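Local atomic coordinates of thioesterase (Pseudomonas aeruginosa, PDB entry 3QY3), a protein that probably hydrolyses fatty acyl-CoA thioesters, as a putative thioesterase of the hotdog-fold family. Residues 75-86 with 128-139. Numbering follows the deposited sequence. Where two conformers were deposited one is given.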
ATOM      1  N   ALA A  75      17.193  16.173 -12.852  1.00 54.74           N
ATOM      2  CA  ALA A  75      18.519  16.154 -12.237  1.00 53.52           C
ATOM      3  C   ALA A  75      18.517  16.807 -10.870  1.00 50.61           C
ATOM      4  O   ALA A  75      19.350  16.490 -10.038  1.00 48.69           O
ATOM      5  CB  ALA A  75      19.540  16.874 -13.155  1.00 54.93           C
ATOM      6  N   GLU A  76      17.601  17.757 -10.676  1.00 49.03           N
ATOM      7  CA  GLU A  76      17.442  18.441  -9.396  1.00 47.23           C
ATOM      8  C   GLU A  76      15.967  18.473  -9.017  1.00 44.05           C
ATOM      9  O   GLU A  76      15.091  18.691  -9.872  1.00 44.09           O
ATOM     10  CB  GLU A  76      17.922  19.906  -9.447  1.00 48.86           C
ATOM     11  CG  GLU A  76      18.978  20.250 -10.431  1.00 53.42           C
ATOM     12  CD  GLU A  76      19.070  21.752 -10.666  1.00 57.29           C
ATOM     13  OE1 GLU A  76      18.991  22.546  -9.694  1.00 57.88           O
ATOM     14  OE2 GLU A  76      19.217  22.147 -11.843  1.00 64.08           O
ATOM     15  N   GLY A  77      15.687  18.322  -7.730  1.00 40.19           N
ATOM     16  CA  GLY A  77      14.322  18.552  -7.253  1.00 37.41           C
ATOM     17  C   GLY A  77      14.174  18.367  -5.753  1.00 35.05           C
ATOM     18  O   GLY A  77      15.164  18.144  -5.040  1.00 33.87           O
ATOM     19  N   PRO A  78      12.928  18.462  -5.271  1.00 32.58           N
ATOM     20  CA  PRO A  78      12.679  18.472  -3.832  1.00 30.92           C
ATOM     21  C   PRO A  78      12.798  17.073  -3.240  1.00 30.02           C
ATOM     22  O   PRO A  78      12.356  16.080  -3.842  1.00 29.35           O
ATOM     23  CB  PRO A  78      11.256  19.012  -3.724  1.00 30.66           C
ATOM     24  CG  PRO A  78      10.594  18.588  -5.041  1.00 31.51           C
ATOM     25  CD  PRO A  78      11.691  18.592  -6.074  1.00 32.49           C
ATOM     26  N   VAL A  79      13.419  17.008  -2.068  1.00 29.24           N
ATOM     27  CA  VAL A  79      13.531  15.785  -1.309  1.00 28.40           C
ATOM     28  C   VAL A  79      12.945  16.042   0.081  1.00 27.00           C
ATOM     29  O   VAL A  79      13.199  17.094   0.671  1.00 27.93           O
ATOM     30  CB  VAL A  79      15.017  15.337  -1.216  1.00 29.85           C
ATOM     31  CG1 VAL A  79      15.147  14.109  -0.360  1.00 32.73           C
ATOM     32  CG2 VAL A  79      15.518  15.036  -2.602  1.00 33.29           C
ATOM     33  N   VAL A  80      12.118  15.114   0.558  1.00 24.06           N
ATOM     34  CA  VAL A  80      11.597  15.202   1.902  1.00 22.71           C
ATOM     35  C   VAL A  80      12.706  14.912   2.969  1.00 22.27           C
ATOM     36  O   VAL A  80      13.283  13.834   3.014  1.00 23.01           O
ATOM     37  CB  VAL A  80      10.382  14.276   2.092  1.00 23.38           C
ATOM     38  CG1 VAL A  80       9.906  14.369   3.514  1.00 22.71           C
ATOM     39  CG2 VAL A  80       9.239  14.669   1.120  1.00 25.60           C
ATOM     40  N   LEU A  81      12.951  15.889   3.841  1.00 20.68           N
ATOM     41  CA  LEU A  81      13.895  15.727   4.929  1.00 21.30           C
ATOM     42  C   LEU A  81      13.175  15.263   6.193  1.00 20.86           C
ATOM     43  O   LEU A  81      13.735  14.520   6.989  1.00 18.80           O
ATOM     44  CB  LEU A  81      14.598  17.063   5.241  1.00 22.36           C
ATOM     45  CG  LEU A  81      15.551  17.143   6.441  1.00 25.54           C
ATOM     46  CD1 LEU A  81      16.597  16.041   6.384  1.00 26.82           C
ATOM     47  CD2 LEU A  81      16.249  18.547   6.520  1.00 32.29           C
ATOM     48  N   GLN A  82      11.989  15.804   6.420  1.00 22.43           N
ATOM     49  CA  GLN A  82      11.277  15.531   7.643  1.00 22.39           C
ATOM     50  C   GLN A  82       9.760  15.628   7.467  1.00 22.95           C
ATOM     51  O   GLN A  82       9.248  16.521   6.763  1.00 22.01           O
ATOM     52  CB  GLN A  82      11.753  16.483   8.721  1.00 23.40           C
ATOM     53  CG  GLN A  82      11.127  16.180  10.073  1.00 26.83           C
ATOM     54  CD  GLN A  82      11.597  17.161  11.098  1.00 31.27           C
ATOM     55  OE1 GLN A  82      10.947  18.185  11.287  1.00 29.77           O
ATOM     56  NE2 GLN A  82      12.718  16.876  11.747  1.00 26.44           N
ATOM     57  N   SER A  83       9.049  14.729   8.142  1.00 22.67           N
ATOM     58  CA  SER A  83       7.602  14.762   8.168  1.00 24.01           C
ATOM     59  C   SER A  83       7.125  14.742   9.569  1.00 24.31           C
ATOM     60  O   SER A  83       7.583  13.894  10.328  1.00 24.02           O
ATOM     61  CB  SER A  83       7.020  13.472   7.507  1.00 25.58           C
ATOM     62  OG  SER A  83       7.296  13.476   6.070  1.00 30.37           O
ATOM     63  N   LEU A  84       6.184  15.628   9.888  1.00 22.42           N
ATOM     64  CA  LEU A  84       5.543  15.648  11.175  1.00 22.59           C
ATOM     65  C   LEU A  84       4.057  15.670  10.942  1.00 21.64           C
ATOM     66  O   LEU A  84       3.552  16.438  10.136  1.00 20.06           O
ATOM     67  CB  LEU A  84       5.936  16.887  11.972  1.00 24.22           C
ATOM     68  CG  LEU A  84       5.090  17.138  13.254  1.00 27.60           C
ATOM     69  CD1 LEU A  84       5.496  16.244  14.306  1.00 29.46           C
ATOM     70  CD2 LEU A  84       5.197  18.629  13.758  1.00 33.74           C
ATOM     71  N   HIS A  85       3.329  14.787  11.637  1.00 20.74           N
ATOM     72  CA  HIS A  85       1.919  14.790  11.535  1.00 19.43           C
ATOM     73  C   HIS A  85       1.278  14.479  12.865  1.00 19.42           C
ATOM     74  O   HIS A  85       1.639  13.479  13.495  1.00 19.66           O
ATOM     75  CB  HIS A  85       1.416  13.773  10.485  1.00 19.62           C
ATOM     76  CG  HIS A  85      -0.061  13.843  10.253  1.00 17.13           C
ATOM     77  ND1 HIS A  85      -0.632  14.770   9.433  1.00 17.85           N
ATOM     78  CD2 HIS A  85      -1.064  13.040  10.657  1.00 17.44           C
ATOM     79  CE1 HIS A  85      -1.936  14.616   9.445  1.00 21.38           C
ATOM     80  NE2 HIS A  85      -2.213  13.537  10.143  1.00 17.97           N
ATOM     81  N   THR A  86       0.313  15.305  13.239  1.00 19.01           N
ATOM     82  CA  THR A  86      -0.512  15.108  14.400  1.00 19.46           C
ATOM     83  C   THR A  86      -1.910  14.645  13.988  1.00 19.46           C
ATOM     84  O   THR A  86      -2.556  15.303  13.165  1.00 20.73           O
ATOM     85  CB  THR A  86      -0.636  16.417  15.210  1.00 21.06           C
ATOM     86  OG1 THR A  86       0.672  16.808  15.573  1.00 22.50           O
ATOM     87  CG2 THR A  86      -1.446  16.202  16.466  1.00 20.58           C
ATOM     88  N   GLY A 128      -6.143  16.338  10.966  1.00 22.89           N
ATOM     89  CA  GLY A 128      -4.716  16.220  11.257  1.00 22.26           C
ATOM     90  C   GLY A 128      -3.979  17.449  10.738  1.00 21.63           C
ATOM     91  O   GLY A 128      -4.546  18.249  10.005  1.00 23.19           O
ATOM     92  N   GLU A 129      -2.775  17.665  11.219  1.00 19.91           N
ATOM     93  CA  GLU A 129      -1.979  18.828  10.829  1.00 20.62           C
ATOM     94  C   GLU A 129      -0.526  18.531  11.081  1.00 18.97           C
ATOM     95  O   GLU A 129      -0.163  17.748  11.930  1.00 19.54           O
ATOM     96  CB  GLU A 129      -2.384  20.111  11.591  1.00 22.01           C
ATOM     97  CG  GLU A 129      -2.360  19.943  13.082  1.00 25.47           C
ATOM     98  CD  GLU A 129      -2.761  21.241  13.890  1.00 36.67           C
ATOM     99  OE1 GLU A 129      -3.563  22.056  13.402  1.00 40.41           O
ATOM    100  OE2 GLU A 129      -2.255  21.384  15.013  1.00 42.92           O
ATOM    101  N   GLY A 130       0.329  19.229  10.409  1.00 19.96           N
ATOM    102  CA  GLY A 130       1.734  19.054  10.623  1.00 20.27           C
ATOM    103  C   GLY A 130       2.553  19.845   9.596  1.00 20.85           C
ATOM    104  O   GLY A 130       2.137  20.903   9.100  1.00 19.63           O
ATOM    105  N   HIS A 131       3.689  19.285   9.217  1.00 20.89           N
ATOM    106  CA  HIS A 131       4.526  19.918   8.198  1.00 22.16           C
ATOM    107  C   HIS A 131       5.411  18.864   7.530  1.00 21.87           C
ATOM    108  O   HIS A 131       5.563  17.727   8.066  1.00 21.41           O
ATOM    109  CB  HIS A 131       5.394  21.056   8.791  1.00 24.63           C
ATOM    110  CG  HIS A 131       6.528  20.555   9.615  1.00 29.17           C
ATOM    111  ND1 HIS A 131       6.612  20.791  10.962  1.00 30.98           N
ATOM    112  CD2 HIS A 131       7.593  19.760   9.301  1.00 31.04           C
ATOM    113  CE1 HIS A 131       7.702  20.220  11.436  1.00 32.67           C
ATOM    114  NE2 HIS A 131       8.296  19.557  10.462  1.00 31.25           N
ATOM    115  N   CYS A 132       5.980  19.280   6.379  1.00 22.60           N
ATOM    116  CA  CYS A 132       6.948  18.535   5.602  0.60 22.06           C
ATOM    117  C   CYS A 132       8.080  19.507   5.249  1.00 24.16           C
ATOM    118  O   CYS A 132       7.819  20.540   4.546  1.00 25.56           O
ATOM    119  CB  CYS A 132       6.252  17.988   4.327  0.60 22.58           C
ATOM    120  SG  CYS A 132       7.202  16.946   3.260  0.60 23.59           S
ATOM    121  N   LYS A 133       9.289  19.207   5.694  1.00 22.99           N
ATOM    122  CA  LYS A 133      10.447  20.004   5.329  0.60 24.82           C
ATOM    123  C   LYS A 133      11.052  19.419   4.077  1.00 23.90           C
ATOM    124  O   LYS A 133      11.396  18.252   4.073  1.00 24.61           O
ATOM    125  CB  LYS A 133      11.468  19.985   6.451  0.60 26.01           C
ATOM    126  CG  LYS A 133      10.904  20.441   7.792  0.60 29.11           C
ATOM    127  CD  LYS A 133      12.013  20.536   8.859  0.60 33.00           C
ATOM    128  CE  LYS A 133      11.573  21.399  10.056  0.60 35.73           C
ATOM    129  NZ  LYS A 133      12.266  21.057  11.347  0.60 38.46           N
ATOM    130  N   LEU A 134      11.170  20.235   3.034  1.00 24.90           N
ATOM    131  CA  LEU A 134      11.734  19.837   1.784  1.00 25.40           C
ATOM    132  C   LEU A 134      13.056  20.566   1.614  1.00 26.45           C
ATOM    133  O   LEU A 134      13.207  21.719   2.035  1.00 28.77           O
ATOM    134  CB  LEU A 134      10.789  20.253   0.629  1.00 25.32           C
ATOM    135  CG  LEU A 134       9.318  19.789   0.634  1.00 26.77           C
ATOM    136  CD1 LEU A 134       8.550  20.755  -0.302  1.00 31.67           C
ATOM    137  CD2 LEU A 134       9.272  18.338   0.168  1.00 27.18           C
ATOM    138  N   VAL A 135      13.995  19.870   0.993  1.00 26.93           N
ATOM    139  CA  VAL A 135      15.263  20.453   0.599  0.60 28.58           C
ATOM    140  C   VAL A 135      15.445  20.175  -0.909  1.00 29.70           C
ATOM    141  O   VAL A 135      15.144  19.067  -1.383  1.00 28.54           O
ATOM    142  CB  VAL A 135      16.442  19.891   1.464  0.60 29.36           C
ATOM    143  CG1 VAL A 135      16.277  20.242   2.961  0.60 28.35           C
ATOM    144  CG2 VAL A 135      16.590  18.362   1.328  0.60 28.50           C
ATOM    145  N   TRP A 136      15.906  21.170  -1.670  1.00 31.42           N
ATOM    146  CA  TRP A 136      16.176  20.949  -3.091  1.00 34.24           C
ATOM    147  C   TRP A 136      17.618  20.478  -3.177  1.00 36.24           C
ATOM    148  O   TRP A 136      18.503  21.078  -2.575  1.00 37.10           O
ATOM    149  CB  TRP A 136      15.950  22.208  -3.936  1.00 34.84           C
ATOM    150  CG  TRP A 136      14.586  22.210  -4.574  1.00 35.43           C
ATOM    151  CD1 TRP A 136      14.285  21.976  -5.906  1.00 34.84           C
ATOM    152  CD2 TRP A 136      13.336  22.405  -3.906  1.00 34.33           C
ATOM    153  NE1 TRP A 136      12.903  21.976  -6.079  1.00 34.56           N
ATOM    154  CE2 TRP A 136      12.310  22.274  -4.873  1.00 33.75           C
ATOM    155  CE3 TRP A 136      12.975  22.713  -2.575  1.00 34.69           C
ATOM    156  CZ2 TRP A 136      10.949  22.442  -4.549  1.00 35.40           C
ATOM    157  CZ3 TRP A 136      11.609  22.834  -2.257  1.00 32.00           C
ATOM    158  CH2 TRP A 136      10.626  22.692  -3.234  1.00 33.54           C
ATOM    159  N   VAL A 137      17.812  19.400  -3.918  1.00 38.50           N
ATOM    160  CA  VAL A 137      19.076  18.724  -4.051  1.00 41.17           C
ATOM    161  C   VAL A 137      19.326  18.318  -5.529  1.00 43.58           C
ATOM    162  O   VAL A 137      18.410  17.955  -6.284  1.00 42.72           O
ATOM    163  CB  VAL A 137      19.132  17.457  -3.173  1.00 41.20           C
ATOM    164  CG1 VAL A 137      20.533  16.868  -3.191  1.00 43.97           C
ATOM    165  CG2 VAL A 137      18.666  17.729  -1.727  1.00 41.88           C
ATOM    166  N   ARG A 138      20.580  18.403  -5.966  1.00 46.82           N
ATOM    167  CA  ARG A 138      20.949  17.749  -7.209  1.00 48.46           C
ATOM    168  C   ARG A 138      21.213  16.288  -6.849  1.00 47.97           C
ATOM    169  O   ARG A 138      22.102  16.011  -6.043  1.00 48.31           O
ATOM    170  CB  ARG A 138      22.183  18.396  -7.817  1.00 51.08           C
ATOM    171  CG  ARG A 138      22.536  17.788  -9.151  1.00 55.48           C
ATOM    172  CD  ARG A 138      23.476  18.715  -9.894  1.00 61.78           C
ATOM    173  NE  ARG A 138      22.745  19.782 -10.585  1.00 66.35           N
ATOM    174  CZ  ARG A 138      22.372  19.741 -11.866  1.00 70.67           C
ATOM    175  NH1 ARG A 138      22.645  18.685 -12.636  1.00 72.25           N
ATOM    176  NH2 ARG A 138      21.720  20.772 -12.393  1.00 73.58           N
ATOM    177  N   HIS A 139      20.467  15.362  -7.443  1.00 57.96           N
ATOM    178  CA  HIS A 139      20.388  13.995  -6.912  1.00 59.71           C
ATOM    179  C   HIS A 139      21.646  13.179  -7.129  1.00 64.27           C
ATOM    180  O   HIS A 139      22.122  12.519  -6.198  1.00 63.89           O
ATOM    181  CB  HIS A 139      19.205  13.252  -7.517  1.00 62.22           C
ATOM    182  CG  HIS A 139      17.887  13.923  -7.288  1.00 59.05           C
ATOM    183  ND1 HIS A 139      17.464  14.334  -6.042  1.00 54.42           N
ATOM    184  CD2 HIS A 139      16.889  14.238  -8.151  1.00 60.64           C
ATOM    185  CE1 HIS A 139      16.261  14.871  -6.148  1.00 54.72           C
ATOM    186  NE2 HIS A 139      15.890  14.828  -7.417  1.00 56.19           N
TER
HETATM  187  O   HOH W   1       1.796  18.796  14.139  1.00 41.79           O
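Pro78 lies on one face of the Trp136 indole, its CB 3.6 Å from the centroid of the six-membered ring in a CH-pi contact, while CD reaches over NE1. The His131 ring has Leu84 CB over one face, 3.9 Å from the ring centroid, and Gln82 OE1 at its edge. NE2 of His131 donates to that oxygen at 3.1 Å, in the ring plane and on an amide lone pair. In one of its two conformers Lys133 lies extended alongside Gln82 and brings NZ to the same OE1 at 3.2 Å, from above the amide plane and not on a lone pair; Gln82 NE2 binds Thr86 OG1 of the second subunit. A chi1 of 74° puts His131 CG between the backbone N and the carbonyl carbon, which lays the ring against Leu84 CB. The His139 ring turns its edge to Val79 CG2, with Val137 O over one face.

Strands 76-86 and 128-138 are antiparallel neighbours in the curved sheet of the hotdog fold, whose long helix 51-66 packs on the side of Pro78, Val80, Ser83 and Cys132. Residues 82-86 pair with a strand of the second subunit, carrying the sheet across the interface. A classic beta bulge breaks the regular pairing: Leu81 and Gln82 both face Lys133, whose O takes a 2.8 Å bond from Leu81 N and a weak one from Gln82 N.

On the helix side, Val80 sets both methyls against Cys132 SG, in the conformer given, and CG2 also against Leu134 CD2. His85 approaches the backbone of Gly128 and Glu129 through CE1, and its ND1 is hydrogen-bonded to His115. Water 1 joins Thr86 OG1 to Glu129 O. At the far end Glu76 OE2 meets Arg138 NH2 at 2.9 Å in a salt bridge, carboxylate and guanidinium planes 35° apart, with Glu76 CG over a guanidinium face.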